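Local atomic coordinates of extracellular subtilisin-like serine proteinase (Vibrio sp. PA-44, PDB entry 1SH7), a protein that probably cleaves peptide bonds as a cold-adapted, extracellular, calcium-binding serine endopeptidase of the subtilisin family. Residues A[55-60]-A[92-97]. Numbering follows the deposited sequence.
With CA (calcium ion), chain D.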
# COMPACT_ATOMS: atom_id res chain seq x y z
N TYR A 55 -0.72 1.38 18.09
CA TYR A 55 -1.01 2.50 18.97
C TYR A 55 -1.99 3.46 18.28
O TYR A 55 -2.03 3.53 17.04
CB TYR A 55 0.27 3.25 19.34
CG TYR A 55 0.06 4.18 20.52
CD1 TYR A 55 0.05 3.69 21.82
CD2 TYR A 55 -0.14 5.54 20.32
CE1 TYR A 55 -0.18 4.54 22.91
CE2 TYR A 55 -0.33 6.40 21.41
CZ TYR A 55 -0.35 5.91 22.69
OH TYR A 55 -0.59 6.79 23.75
N ASP A 56 -2.78 4.17 19.08
CA ASP A 56 -3.72 5.21 18.59
C ASP A 56 -3.24 6.63 18.97
O ASP A 56 -3.43 7.07 20.10
CB ASP A 56 -5.11 4.91 19.17
CG ASP A 56 -6.17 5.93 18.79
OD1 ASP A 56 -7.38 5.67 19.10
OD2 ASP A 56 -5.91 7.00 18.20
N PHE A 57 -2.66 7.35 18.02
CA PHE A 57 -2.16 8.71 18.26
C PHE A 57 -3.20 9.81 18.11
O PHE A 57 -2.88 10.98 18.30
CB PHE A 57 -1.00 9.02 17.32
CG PHE A 57 0.23 8.25 17.64
CD1 PHE A 57 1.06 8.67 18.66
CD2 PHE A 57 0.51 7.07 16.98
CE1 PHE A 57 2.19 7.95 18.98
CE2 PHE A 57 1.63 6.32 17.30
CZ PHE A 57 2.47 6.76 18.30
N VAL A 58 -4.40 9.45 17.69
CA VAL A 58 -5.51 10.38 17.62
C VAL A 58 -6.02 10.57 19.06
O VAL A 58 -6.16 11.67 19.55
CB VAL A 58 -6.64 9.85 16.67
CG1 VAL A 58 -7.90 10.69 16.75
CG2 VAL A 58 -6.16 9.77 15.23
N ASP A 59 -6.29 9.47 19.75
CA ASP A 59 -6.84 9.56 21.10
C ASP A 59 -5.87 9.20 22.24
O ASP A 59 -6.25 9.15 23.41
CB ASP A 59 -8.10 8.69 21.17
CG ASP A 59 -9.24 9.29 20.38
OD1 ASP A 59 -9.34 10.53 20.36
OD2 ASP A 59 -10.04 8.61 19.73
N ASN A 60 -4.61 8.96 21.87
CA ASN A 60 -3.59 8.49 22.81
C ASN A 60 -4.07 7.34 23.68
O ASN A 60 -4.20 7.45 24.89
CB ASN A 60 -3.04 9.67 23.62
CG ASN A 60 -2.33 10.68 22.74
OD1 ASN A 60 -1.43 10.31 21.96
ND2 ASN A 60 -2.78 11.93 22.79
N VAL A 92 -0.68 -4.63 11.74
CA VAL A 92 -0.65 -3.80 12.93
C VAL A 92 -1.26 -2.45 12.62
O VAL A 92 -0.83 -1.78 11.66
CB VAL A 92 0.79 -3.67 13.50
CG1 VAL A 92 0.79 -2.75 14.72
CG2 VAL A 92 1.35 -5.04 13.88
N GLY A 93 -2.26 -2.05 13.42
CA GLY A 93 -2.94 -0.75 13.26
C GLY A 93 -2.18 0.39 13.91
O GLY A 93 -1.82 0.31 15.07
N VAL A 94 -1.89 1.44 13.14
CA VAL A 94 -1.26 2.66 13.67
C VAL A 94 -2.18 3.82 13.35
O VAL A 94 -2.17 4.38 12.25
CB VAL A 94 0.16 2.88 13.09
CG1 VAL A 94 0.85 4.06 13.75
CG2 VAL A 94 1.00 1.62 13.26
N ARG A 95 -3.07 4.11 14.27
CA ARG A 95 -4.12 5.07 14.03
C ARG A 95 -3.64 6.52 14.18
O ARG A 95 -3.35 6.99 15.29
CB ARG A 95 -5.31 4.77 14.92
CG ARG A 95 -6.48 5.75 14.74
CD ARG A 95 -7.71 5.31 15.50
NE ARG A 95 -8.85 6.16 15.17
CZ ARG A 95 -9.42 7.06 15.95
NH1 ARG A 95 -10.43 7.76 15.47
NH2 ARG A 95 -9.07 7.26 17.20
N VAL A 96 -3.57 7.23 13.05
CA VAL A 96 -3.18 8.64 13.05
C VAL A 96 -4.22 9.58 12.43
O VAL A 96 -3.98 10.79 12.40
CB VAL A 96 -1.82 8.87 12.33
CG1 VAL A 96 -0.68 8.07 13.03
CG2 VAL A 96 -1.91 8.51 10.83
N LEU A 97 -5.32 9.00 11.94
CA LEU A 97 -6.43 9.76 11.35
C LEU A 97 -7.74 9.45 12.08
O LEU A 97 -8.04 8.26 12.41
CB LEU A 97 -6.57 9.41 9.86
CG LEU A 97 -5.34 9.50 8.96
CD1 LEU A 97 -5.68 8.93 7.61
CD2 LEU A 97 -4.87 10.96 8.80
CA CA D . -8.68 4.23 20.15
O HOH W 1 -11.76 9.02 17.81
O HOH W 2 -10.33 6.01 20.15
O HOH W 3 -9.78 3.80 18.08
O HOH W 4 -10.26 2.99 21.43
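Tyr-55 and Asp-56 pair in parallel with Val-94 and Arg-95 where a beta-alpha-beta unit of the subtilisin fold (strand 51-56, helix 70-79, strand 90-95) brings its two strands side by side at the edge of the seven-stranded parallel sheet. Arg-95 carries the backbone pairing: its N donates to Tyr-55 O at 3.0 Å, and its O accepts from Phe-57 N at 2.8 Å; a weak bond from Tyr-55 N to Gly-93 O precedes them.

The charged pairs lie on the face shared by Asp-56 and Arg-95. With CG anti to the backbone N (chi1 179°) and the chain extended as far as NE, Arg-95 runs alongside Asp-56, its guanidinium nearly perpendicular to the carboxylate. Arg-95 NH2 donates to Asp-56 OD1 on its syn side at 3.0 Å and to Asp-59 OD2 from above that carboxylate, also at 3.0 Å. An arginine suits this place, since its positive charge probably offsets the acids gathered near the calcium ion, whose site Asp-61 and Asp-63 help complete. The two oxygens of Asp-56 divide the work: OD1 takes the calcium ion and Arg-95 NH2, while OD2 accepts from Asp-59 N in an Asx motif, which helps hold the turn after the strand.

The beta-branch of Val-58 lets CB lie over one guanidinium face while Val-58 CG2 packs 3.4 Å from Val-96 C. On the other side of the sheet, the broad, apolar Phe-57 ring suits a place beside helix 105-118, meeting Val-94 CG1 at its edge and Val-96 CG1 obliquely.

Asp-56 OD1 binds the calcium ion directly at 2.2 Å, and water 2, another calcium ligand, donates to Asp-59 OD2 at 2.6 Å.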